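Local coordinates for protein NAD-dependent dehydrogenase (Rhizobium meliloti, PDB 4Z0P) that reduces glyoxylate and hydroxypyruvate with NADPH as the cofactor, and is caught here with NADPH and oxalate bound, at residues A75-D78 / H79-T82; A185-D188 / A189-R193; E17-E20 / A21-G25; A242-L245 / E246-S250; V295-E298 / H299-R303. All coordinates share one frame; numbering follows the deposited sequence.

Interaction 1 of 5, residues A75-D78 / H79-T82; sequences AGVD and HVLT. With OXD (oxalic acid), chain C; NDP (NADPH dihydro-nicotinamide-adenine-dinucleotide phosphate), chain H.
Val77 and Leu81 close a helical turn beside two flat groups, the nicotinamide ring and oxalate. Oxalate lies over one face of the ring, its C1 about 3.3 Å above the ring plane. Ala75 CB comes up beside C6N and C5N of NADPH rather than over the face, with Ala75 CB to C6N at 3.7 Å. At the edge of oxalate two consecutive amides meet one carboxylate. Ala75 N donates to oxalate O3 at 2.9 Å. Gly76 N donates to oxalate O5 at 2.7 Å. Such a loop after a strand of the first domain, gripping a substrate-like carboxylate through backbone N-H groups, is the arrangement of D-2-hydroxyacid dehydrogenases; here it follows strand 69-72 and winds into one helical turn. Gly76 suits this tight place, since a side chain on it would run into O2D of the cofactor.

Leu81 N reaches Val77 O at 3.0 Å, nearly along the C=O axis, and Leu81 CG rests against the same Val77 O at 3.2 Å. Asp78 holds its CG in the crowded position between backbone N and carbonyl carbon (chi1 55°), and its OD1 forms a salt bridge with Arg235, which also hydrogen-bonds oxalate. Asp78 is thus placed to steady Arg235, consistent with a second-shell role. Behind the turn Val77 CG2 and Leu81 CD1 meet at 3.9 Å, and both side chains reach Leu91 on strand 91-92. The turn closes on His79 O, which takes two donors: Thr82 N, and Thr82 OG1 at 2.7 Å, the hydroxyl lying in the carbonyl plane on a lone pair of His79 O.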
# COMPACT_ATOMS: atom_id res chain seq x y z
N ALA A 75 8.22 9.62 18.81
CA ALA A 75 8.77 8.35 19.30
C ALA A 75 10.25 8.40 19.48
O ALA A 75 10.79 7.68 20.33
CB ALA A 75 8.40 7.22 18.36
N GLY A 76 10.91 9.20 18.65
CA GLY A 76 12.37 9.32 18.66
C GLY A 76 12.78 10.42 19.62
O GLY A 76 12.07 11.40 19.79
N VAL A 77 13.90 10.21 20.31
CA VAL A 77 14.36 11.17 21.29
C VAL A 77 15.79 11.64 21.04
O VAL A 77 16.38 12.29 21.92
CB VAL A 77 14.23 10.65 22.75
CG1 VAL A 77 12.77 10.58 23.18
CG2 VAL A 77 14.95 9.30 22.90
N ASP A 78 16.37 11.30 19.89
CA ASP A 78 17.78 11.63 19.62
C ASP A 78 18.05 13.14 19.66
O ASP A 78 19.09 13.57 20.13
CB ASP A 78 18.27 11.02 18.32
CG ASP A 78 17.41 11.40 17.13
OD1 ASP A 78 16.20 11.04 17.12
OD2 ASP A 78 17.94 12.07 16.22
N HIS A 79 17.12 13.96 19.20
CA HIS A 79 17.26 15.40 19.34
C HIS A 79 17.06 15.94 20.76
O HIS A 79 17.89 16.71 21.25
CB HIS A 79 16.38 16.16 18.32
CG HIS A 79 16.47 17.64 18.46
ND1 HIS A 79 17.56 18.36 18.02
CD2 HIS A 79 15.66 18.52 19.09
CE1 HIS A 79 17.39 19.63 18.33
NE2 HIS A 79 16.25 19.75 18.99
N VAL A 80 15.99 15.52 21.47
CA VAL A 80 15.74 16.08 22.80
C VAL A 80 16.87 15.73 23.76
O VAL A 80 17.19 16.51 24.63
CB VAL A 80 14.35 15.69 23.42
CG1 VAL A 80 14.25 14.25 23.75
CG2 VAL A 80 14.05 16.49 24.67
N LEU A 81 17.50 14.57 23.53
CA LEU A 81 18.64 14.18 24.39
C LEU A 81 19.82 15.12 24.27
O LEU A 81 20.64 15.16 25.18
CB LEU A 81 19.10 12.74 24.09
CG LEU A 81 18.12 11.64 24.54
CD1 LEU A 81 18.57 10.30 23.99
CD2 LEU A 81 18.04 11.56 26.06
N THR A 82 19.88 15.88 23.18
CA THR A 82 20.99 16.82 22.96
C THR A 82 20.71 18.22 23.47
O THR A 82 21.61 19.05 23.47
CB THR A 82 21.34 16.96 21.46
OG1 THR A 82 20.31 17.68 20.76
CG2 THR A 82 21.57 15.59 20.82
C1 OXD C . 9.12 10.75 15.67
C2 OXD C . 9.33 11.46 14.41
O3 OXD C . 7.95 10.56 16.10
O4 OXD C . 8.52 12.32 14.05
O5 OXD C . 10.13 10.37 16.29
O6 OXD C . 10.33 11.20 13.72
PA NDP H . 11.48 1.08 19.77
O1A NDP H . 12.38 1.55 20.90
O2A NDP H . 10.19 0.43 20.15
O5B NDP H . 12.33 0.05 18.92
C5B NDP H . 13.69 0.25 18.57
C4B NDP H . 14.21 -1.04 18.00
O4B NDP H . 15.52 -0.77 17.50
C3B NDP H . 14.36 -2.17 19.01
O3B NDP H . 14.03 -3.39 18.35
C2B NDP H . 15.83 -2.13 19.36
O2B NDP H . 16.38 -3.37 19.78
C1B NDP H . 16.40 -1.75 18.02
N9A NDP H . 17.77 -1.22 18.19
C8A NDP H . 18.19 -0.09 18.78
N7A NDP H . 19.49 0.07 18.75
C5A NDP H . 19.94 -1.04 18.09
C6A NDP H . 21.23 -1.50 17.75
N6A NDP H . 22.35 -0.80 18.03
N1A NDP H . 21.34 -2.68 17.08
C2A NDP H . 20.22 -3.37 16.80
N3A NDP H . 18.96 -3.05 17.09
C4A NDP H . 18.89 -1.85 17.73
O3 NDP H . 11.30 2.38 18.83
PN NDP H . 10.02 2.58 17.85
O1N NDP H . 9.78 1.33 17.06
O2N NDP H . 8.89 3.19 18.60
O5D NDP H . 10.61 3.75 16.96
C5D NDP H . 11.75 3.51 16.15
C4D NDP H . 12.29 4.80 15.57
O4D NDP H . 11.46 5.24 14.48
C3D NDP H . 12.30 6.02 16.49
O3D NDP H . 13.44 5.97 17.37
C2D NDP H . 12.35 7.21 15.56
O2D NDP H . 13.71 7.59 15.29
C1D NDP H . 11.72 6.62 14.27
N1N NDP H . 10.48 7.28 13.88
C2N NDP H . 10.39 7.97 12.68
C3N NDP H . 9.23 8.59 12.29
C7N NDP H . 9.05 9.21 10.94
O7N NDP H . 8.08 9.97 10.78
N7N NDP H . 9.91 8.95 9.97
C4N NDP H . 8.06 8.57 13.20
C5N NDP H . 8.26 7.83 14.47
C6N NDP H . 9.39 7.21 14.76
P2B NDP H . 16.06 -3.97 21.24
O1X NDP H . 14.63 -4.43 21.14
O2X NDP H . 17.05 -5.12 21.32
O3X NDP H . 16.29 -2.88 22.22
O HOH W 1 13.54 14.51 20.17

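Interaction 2 of 5, residues A185-D188 / A189-R193; sequences AGLD and AFLGR
Leu187 and Leu191 meet because their first torsions differ: Leu187 carries CG anti to its backbone N (chi1 -179°), which swings the branch along the helix, while Leu191 has CG anti to its carbonyl carbon (chi1 -66°), folding it back over the preceding turn. The two side chains cross obliquely, Leu187 CG lying 3.8 Å from Leu191 CD1, and Leu191 CG also sits on Leu187 O at 3.3 Å. With an alanine in place of Leu191, a flank of Leu187 and Leu219 is likely to be left without the methyls that meet them.

The Phe190 ring turns its edge, in plane, to Leu187 O, with CD1 of Phe190 3.8 Å from that oxygen. Helix 187-193 packs on the parallel sheet of the Rossmann-type cofactor domain, and Phe190 carries much of that packing: its ring meets Trp169 at about 35° between planes and touches Met146, Ile167 and Tyr182. Gly186 is the N-cap residue, its carbonyl O taking the N-H of Phe190, with Phe190 N to Gly186 O at 3.0 Å. One residue on, Leu191 N reaches Leu187 O at 2.8 Å. A water bridges the start of the helix, donating to Ala185 O and accepting from Ala189 N at 3.1 Å.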
# COMPACT_ATOMS: atom_id res chain seq x y z
N ALA A 185 24.17 -10.62 15.99
CA ALA A 185 25.16 -11.45 15.26
C ALA A 185 24.63 -12.07 13.96
O ALA A 185 25.41 -12.47 13.09
CB ALA A 185 25.73 -12.54 16.17
N GLY A 186 23.30 -12.18 13.85
CA GLY A 186 22.66 -12.67 12.63
C GLY A 186 22.51 -11.67 11.52
O GLY A 186 21.86 -11.97 10.52
N LEU A 187 23.09 -10.48 11.65
CA LEU A 187 22.88 -9.41 10.64
C LEU A 187 23.18 -9.87 9.22
O LEU A 187 22.36 -9.68 8.30
CB LEU A 187 23.74 -8.19 10.98
CG LEU A 187 23.60 -7.00 10.00
CD1 LEU A 187 22.19 -6.44 9.88
CD2 LEU A 187 24.53 -5.90 10.45
N ASP A 188 24.37 -10.46 9.02
CA ASP A 188 24.76 -10.86 7.66
C ASP A 188 23.84 -11.90 7.03
O ASP A 188 23.51 -11.81 5.82
CB ASP A 188 26.24 -11.26 7.61
CG ASP A 188 27.17 -10.04 7.65
OD1 ASP A 188 26.72 -8.87 7.79
OD2 ASP A 188 28.39 -10.24 7.53
N ALA A 189 23.39 -12.88 7.82
CA ALA A 189 22.46 -13.89 7.31
C ALA A 189 21.12 -13.24 6.94
O ALA A 189 20.53 -13.54 5.90
CB ALA A 189 22.26 -14.98 8.36
N PHE A 190 20.66 -12.34 7.81
CA PHE A 190 19.46 -11.55 7.57
C PHE A 190 19.56 -10.71 6.29
O PHE A 190 18.66 -10.77 5.46
CB PHE A 190 19.15 -10.70 8.82
CG PHE A 190 18.27 -9.50 8.58
CD1 PHE A 190 18.84 -8.29 8.22
CD2 PHE A 190 16.90 -9.55 8.78
CE1 PHE A 190 18.04 -7.17 7.99
CE2 PHE A 190 16.10 -8.42 8.58
CZ PHE A 190 16.67 -7.24 8.18
N LEU A 191 20.65 -9.98 6.11
CA LEU A 191 20.83 -9.14 4.91
C LEU A 191 20.81 -9.98 3.64
O LEU A 191 20.17 -9.60 2.66
CB LEU A 191 22.13 -8.35 4.99
CG LEU A 191 22.20 -7.29 6.08
CD1 LEU A 191 23.63 -6.80 6.24
CD2 LEU A 191 21.26 -6.12 5.80
N GLY A 192 21.49 -11.12 3.65
CA GLY A 192 21.59 -11.96 2.47
C GLY A 192 20.27 -12.54 1.99
O GLY A 192 20.15 -12.93 0.84
N ARG A 193 19.27 -12.58 2.87
CA ARG A 193 17.91 -13.00 2.53
C ARG A 193 16.97 -11.86 2.13
O ARG A 193 15.88 -12.12 1.63
CB ARG A 193 17.26 -13.68 3.73
CG ARG A 193 17.87 -15.01 4.10
CD ARG A 193 17.11 -15.60 5.27
NE ARG A 193 15.73 -15.91 4.93
CZ ARG A 193 14.80 -16.31 5.79
NH1 ARG A 193 15.07 -16.44 7.09
NH2 ARG A 193 13.57 -16.59 5.37
O HOH W 2 24.95 -13.70 10.37

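Interaction 3 of 5, residues E17-E20 / A21-G25; sequences EEVE and AALAG
Hydrogen bonds between backbone groups tie Glu17-Glu20 to Ala21, Ala22 and Leu23 in helix 16-23, the helix of a beta-alpha-beta unit between strands 8-12 and 32-34 of the smaller parallel sheet. Ala21 N reaches Glu17 O at 3.0 Å, and Ala22 N reaches Glu18 O at 3.1 Å. At the last turn the pattern changes, because the N-H of Leu23 is shared: a weak, bent bond goes to Val19 O (Leu23 N to Val19 O 3.1 Å, 128°), and a second goes to Glu20 O, one residue nearer. The helix therefore tightens as it runs out.

Apolar contacts lie on the inner side. Leu23 holds CG anti to the carbonyl carbon (chi1 -69°), which folds the branch back over Val19, with Val19 CG1 4.5 Å from Leu23 CG, a loose touch. Both side chains lean on Asp34 of strand 32-34, and Leu23 also meets Val32 there and Phe294 of helix 290-305. A serine in place of Leu23 would probably leave Phe294, Val32 and Asp34 facing a gap where the branch had been.

Among the charged groups, Glu17 and Glu20 are on the exposed side, whereas Glu18 reaches the second subunit, its OE2 hydrogen-bonding Ser134 of that chain.

A last kind of contact sets methyl groups against backbone oxygens: Ala21 CB touches Glu17 O at 3.3 Å, and Ala22 CB lies 3.5 Å from Glu18 O.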
# COMPACT_ATOMS: atom_id res chain seq x y z
N GLU A 17 -1.62 24.91 13.04
CA GLU A 17 -3.07 24.75 13.07
C GLU A 17 -3.47 23.46 13.80
O GLU A 17 -4.49 23.42 14.47
CB GLU A 17 -3.67 24.77 11.65
CG GLU A 17 -3.57 26.11 10.93
CD GLU A 17 -2.18 26.48 10.41
OE1 GLU A 17 -1.26 25.62 10.39
OE2 GLU A 17 -2.00 27.66 10.02
N GLU A 18 -2.66 22.41 13.69
CA GLU A 18 -2.95 21.14 14.40
C GLU A 18 -2.76 21.27 15.90
O GLU A 18 -3.56 20.76 16.69
CB GLU A 18 -2.06 20.00 13.86
CG GLU A 18 -2.37 19.67 12.42
CD GLU A 18 -1.68 18.40 11.94
OE1 GLU A 18 -1.18 17.62 12.77
OE2 GLU A 18 -1.68 18.19 10.71
N VAL A 19 -1.69 21.96 16.31
CA VAL A 19 -1.43 22.16 17.74
C VAL A 19 -2.54 23.05 18.34
O VAL A 19 -3.13 22.70 19.36
CB VAL A 19 -0.04 22.75 18.02
CG1 VAL A 19 0.16 23.00 19.53
CG2 VAL A 19 1.05 21.81 17.51
N GLU A 20 -2.84 24.14 17.66
CA GLU A 20 -3.86 25.08 18.11
C GLU A 20 -5.21 24.40 18.27
O GLU A 20 -5.86 24.55 19.29
CB GLU A 20 -4.02 26.22 17.10
CG GLU A 20 -2.82 27.15 16.99
CD GLU A 20 -2.79 27.95 15.69
OE1 GLU A 20 -3.76 27.91 14.91
OE2 GLU A 20 -1.78 28.62 15.44
N ALA A 21 -5.61 23.62 17.27
CA ALA A 21 -6.86 22.85 17.34
C ALA A 21 -6.91 21.89 18.52
O ALA A 21 -7.95 21.74 19.15
CB ALA A 21 -7.09 22.09 16.03
N ALA A 22 -5.80 21.23 18.83
CA ALA A 22 -5.75 20.25 19.91
C ALA A 22 -5.73 20.88 21.31
O ALA A 22 -6.01 20.19 22.28
CB ALA A 22 -4.52 19.34 19.74
N LEU A 23 -5.37 22.16 21.42
CA LEU A 23 -5.27 22.85 22.72
C LEU A 23 -6.63 22.97 23.42
O LEU A 23 -6.68 22.94 24.64
CB LEU A 23 -4.67 24.25 22.57
CG LEU A 23 -3.20 24.38 22.18
CD1 LEU A 23 -2.86 25.85 21.94
CD2 LEU A 23 -2.29 23.79 23.23
N ALA A 24 -7.70 23.09 22.63
CA ALA A 24 -9.07 23.21 23.16
C ALA A 24 -9.47 22.01 24.00
O ALA A 24 -9.55 20.88 23.51
CB ALA A 24 -10.05 23.36 22.00
N GLY A 25 -9.71 22.24 25.29
CA GLY A 25 -10.06 21.16 26.21
C GLY A 25 -8.90 20.24 26.60
O GLY A 25 -9.13 19.26 27.31

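Interaction 4 of 5, residues A242-L245 / E246-S250; sequences ADIL and ECLDS
Ile244 and Leu248, one turn apart, lie side by side and point the same way, with Ile244 CG2 and Leu248 CD1 at 3.7 Å. The alignment follows from their torsions: Ile244 sets CG2 anti to its backbone N, while Leu248 sets CG anti to its carbonyl carbon (chi1 -70°), so that one methyl of each is brought against the other. Leu248 also drapes over the carbonyl behind it, CG resting 3.3 Å from Ile244 O, the oxygen that accepts the N-H of Leu248 at 2.8 Å. Beyond this pair, Ile244 touches Phe216 and Leu248 touches Met275.

Asp243 and Glu246 stand in a different relation. Their carboxylates approach with like charge, Asp243 OD1 and Glu246 OE2 being 4.5 Å apart, yet the other oxygen of Asp243 is occupied, OD2 accepting the N-H of Ala213 at the start of helix 213-216. That bond may ease the crowding of negative charge. Glu246 stays extended beyond CG, and its CG brushes Ala242 O at 3.3 Å. Cys247 turns to the buried side, where it meets Ala213 and Phe216, and its CB packs 3.3 Å from Asp243 O.

Asp249 lies over the carbonyl of Leu245, its CG 3.3 Å from Leu245 O, while its OD2 makes a salt bridge with Arg271. Leu245 itself reaches out to Phe272 and Met275. Helix 241-250 thus offers one apolar flank and one charged flank, as befits the amphipathic helix of a beta-alpha-beta unit, here between strands 229-232 and 255-258 of the Rossmann-type domain.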
# COMPACT_ATOMS: atom_id res chain seq x y z
N ALA A 242 25.95 9.52 0.59
CA ALA A 242 26.91 9.38 -0.50
C ALA A 242 26.90 7.94 -1.05
O ALA A 242 27.02 7.72 -2.26
CB ALA A 242 28.31 9.76 -0.04
N ASP A 243 26.78 6.96 -0.15
CA ASP A 243 26.77 5.54 -0.53
C ASP A 243 25.46 5.14 -1.17
O ASP A 243 25.45 4.36 -2.12
CB ASP A 243 27.01 4.66 0.69
CG ASP A 243 28.40 4.76 1.26
OD1 ASP A 243 29.26 5.50 0.74
OD2 ASP A 243 28.67 4.03 2.24
N ILE A 244 24.34 5.65 -0.67
CA ILE A 244 23.04 5.39 -1.28
C ILE A 244 23.08 5.84 -2.74
O ILE A 244 22.71 5.09 -3.65
CB ILE A 244 21.88 6.11 -0.55
CG1 ILE A 244 21.68 5.56 0.88
CG2 ILE A 244 20.58 5.92 -1.32
CD1 ILE A 244 20.69 6.38 1.71
N LEU A 245 23.56 7.06 -2.96
CA LEU A 245 23.64 7.60 -4.33
C LEU A 245 24.57 6.78 -5.24
O LEU A 245 24.19 6.48 -6.38
CB LEU A 245 24.08 9.06 -4.30
CG LEU A 245 23.05 10.03 -3.72
CD1 LEU A 245 23.68 11.36 -3.35
CD2 LEU A 245 21.92 10.23 -4.70
N GLU A 246 25.77 6.43 -4.75
CA GLU A 246 26.70 5.58 -5.50
C GLU A 246 26.06 4.25 -5.88
O GLU A 246 26.21 3.79 -7.01
CB GLU A 246 27.95 5.26 -4.66
CG GLU A 246 28.97 6.38 -4.61
CD GLU A 246 30.37 5.86 -4.36
OE1 GLU A 246 31.30 6.38 -5.00
OE2 GLU A 246 30.51 4.93 -3.53
N CYS A 247 25.35 3.66 -4.93
CA CYS A 247 24.73 2.36 -5.14
C CYS A 247 23.52 2.43 -6.07
O CYS A 247 23.28 1.48 -6.81
CB CYS A 247 24.34 1.72 -3.83
SG CYS A 247 25.78 1.16 -2.88
N LEU A 248 22.75 3.51 -6.02
CA LEU A 248 21.69 3.70 -7.01
C LEU A 248 22.26 3.89 -8.41
O LEU A 248 21.74 3.33 -9.40
CB LEU A 248 20.81 4.90 -6.62
CG LEU A 248 19.93 4.68 -5.39
CD1 LEU A 248 19.45 6.01 -4.82
CD2 LEU A 248 18.74 3.75 -5.70
N ASP A 249 23.32 4.68 -8.51
CA ASP A 249 23.97 4.93 -9.80
C ASP A 249 24.50 3.64 -10.45
O ASP A 249 24.40 3.45 -11.65
CB ASP A 249 25.09 5.96 -9.65
CG ASP A 249 24.58 7.38 -9.50
OD1 ASP A 249 23.38 7.65 -9.72
OD2 ASP A 249 25.38 8.23 -9.16
N SER A 250 25.07 2.76 -9.64
CA SER A 250 25.69 1.55 -10.14
C SER A 250 24.70 0.41 -10.31
O SER A 250 25.00 -0.54 -11.00
CB SER A 250 26.79 1.10 -9.18
OG SER A 250 26.22 0.61 -7.98

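Interaction 5 of 5, residues V295-E298 / H299-R303; sequences VHVE and HQIAR
His296 and Gln300 share a water between their side chains: it lies 2.9 Å from His296 ND1 and accepts from Gln300 NE2 at 3.0 Å. NE2 has a second acceptor in Glu311 OE1, so the buried amide nitrogen is held on two counts. The Gln300 chain bends at its second torsion (chi2 -53°), which turns the amide back toward the imidazole, the two planes standing 38° apart. Along the way Gln300 CG passes 4.1 Å from His296 CE1, and the ring also meets that of Phe94.

Backbone acceptors are satisfied in regular order: Val295 O by His299 N, His296 O by Gln300 N, Val297 O by Ile301 N at 2.8 Å with a nearly straight 170° bond, and Glu298 O by Ala302 N at 3.0 Å. This is the long helix 290-305, which comes near the end of the chain but packs on the smaller parallel sheet, as the closing segment does in this family. Val297 CG1 and Ile301 CD1 touch at 3.8 Å, and both side chains press on Phe71 of strand 69-72.

Glu298 reaches past the helix, its OE2 accepting the N-H of Phe27. Farther along, Arg303 NH2 donates to Pro309 O, while Arg303 CG lies over one face of the His299 ring, 4.3 Å above its plane and offset toward the rim.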
# COMPACT_ATOMS: atom_id res chain seq x y z
N VAL A 295 -3.59 13.37 25.00
CA VAL A 295 -4.24 12.32 25.82
C VAL A 295 -3.19 11.45 26.51
O VAL A 295 -3.30 11.14 27.71
CB VAL A 295 -5.21 11.47 24.96
CG1 VAL A 295 -5.64 10.20 25.69
CG2 VAL A 295 -6.41 12.31 24.58
N HIS A 296 -2.17 11.05 25.74
CA HIS A 296 -1.04 10.28 26.26
C HIS A 296 -0.31 11.00 27.39
O HIS A 296 -0.07 10.41 28.44
CB HIS A 296 -0.10 9.90 25.10
CG HIS A 296 1.35 9.79 25.45
ND1 HIS A 296 1.93 8.62 25.90
CD2 HIS A 296 2.37 10.69 25.32
CE1 HIS A 296 3.23 8.81 26.06
NE2 HIS A 296 3.52 10.05 25.73
N VAL A 297 -0.02 12.29 27.19
CA VAL A 297 0.65 13.07 28.23
C VAL A 297 -0.23 13.18 29.47
O VAL A 297 0.26 13.00 30.60
CB VAL A 297 1.08 14.46 27.72
CG1 VAL A 297 1.68 15.31 28.86
CG2 VAL A 297 2.13 14.34 26.62
N GLU A 298 -1.52 13.49 29.28
CA GLU A 298 -2.47 13.54 30.40
C GLU A 298 -2.47 12.25 31.22
O GLU A 298 -2.45 12.29 32.47
CB GLU A 298 -3.88 13.80 29.90
CG GLU A 298 -4.14 15.22 29.49
CD GLU A 298 -5.39 15.38 28.64
OE1 GLU A 298 -6.23 14.46 28.61
OE2 GLU A 298 -5.53 16.44 28.01
N HIS A 299 -2.47 11.12 30.52
CA HIS A 299 -2.51 9.80 31.16
C HIS A 299 -1.25 9.56 31.99
O HIS A 299 -1.34 9.13 33.14
CB HIS A 299 -2.72 8.70 30.10
CG HIS A 299 -2.75 7.30 30.66
ND1 HIS A 299 -3.72 6.87 31.54
CD2 HIS A 299 -1.94 6.24 30.46
CE1 HIS A 299 -3.50 5.61 31.86
NE2 HIS A 299 -2.42 5.20 31.22
N GLN A 300 -0.10 9.91 31.42
CA GLN A 300 1.18 9.75 32.13
C GLN A 300 1.31 10.68 33.33
O GLN A 300 1.81 10.27 34.38
CB GLN A 300 2.37 9.92 31.18
CG GLN A 300 2.46 8.81 30.13
CD GLN A 300 2.44 7.39 30.73
OE1 GLN A 300 3.15 7.10 31.68
NE2 GLN A 300 1.62 6.51 30.16
N ILE A 301 0.86 11.93 33.17
CA ILE A 301 0.81 12.86 34.31
C ILE A 301 -0.04 12.25 35.44
O ILE A 301 0.36 12.28 36.60
CB ILE A 301 0.27 14.25 33.91
CG1 ILE A 301 1.31 15.01 33.08
CG2 ILE A 301 -0.07 15.08 35.16
CD1 ILE A 301 0.81 16.27 32.39
N ALA A 302 -1.20 11.69 35.10
CA ALA A 302 -2.09 11.14 36.13
C ALA A 302 -1.43 9.96 36.84
O ALA A 302 -1.52 9.83 38.07
CB ALA A 302 -3.43 10.73 35.53
N ARG A 303 -0.76 9.11 36.08
CA ARG A 303 0.00 8.01 36.68
C ARG A 303 1.08 8.55 37.63
O ARG A 303 1.20 8.09 38.76
CB ARG A 303 0.64 7.13 35.60
CG ARG A 303 -0.33 6.27 34.81
CD ARG A 303 0.40 5.47 33.73
NE ARG A 303 1.33 4.51 34.33
CZ ARG A 303 0.99 3.30 34.78
NH1 ARG A 303 -0.27 2.86 34.72
NH2 ARG A 303 1.93 2.52 35.32
O HOH W 3 0.30 6.78 27.46

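All five contacts are short-range turns, yet their chemistry follows their place. Interaction 1 is the only one that touches NADPH and oxalate, spending backbone amides on the latter; the other four are helical. Interactions 2 and 4 lie on the Rossmann-type domain, each with an inner apolar flank; an aromatic ring marks the former and acidic side chains the latter. Interactions 3 and 5 sit on the same side of the chain's centre, and Ala22 and Leu23 of interaction 3 pack on helix 290-305, which carries interaction 5. Interaction 3 is a surface turn, whereas interaction 5 joins two buried side chains through a water, where interactions 1 and 2 use theirs on backbone groups.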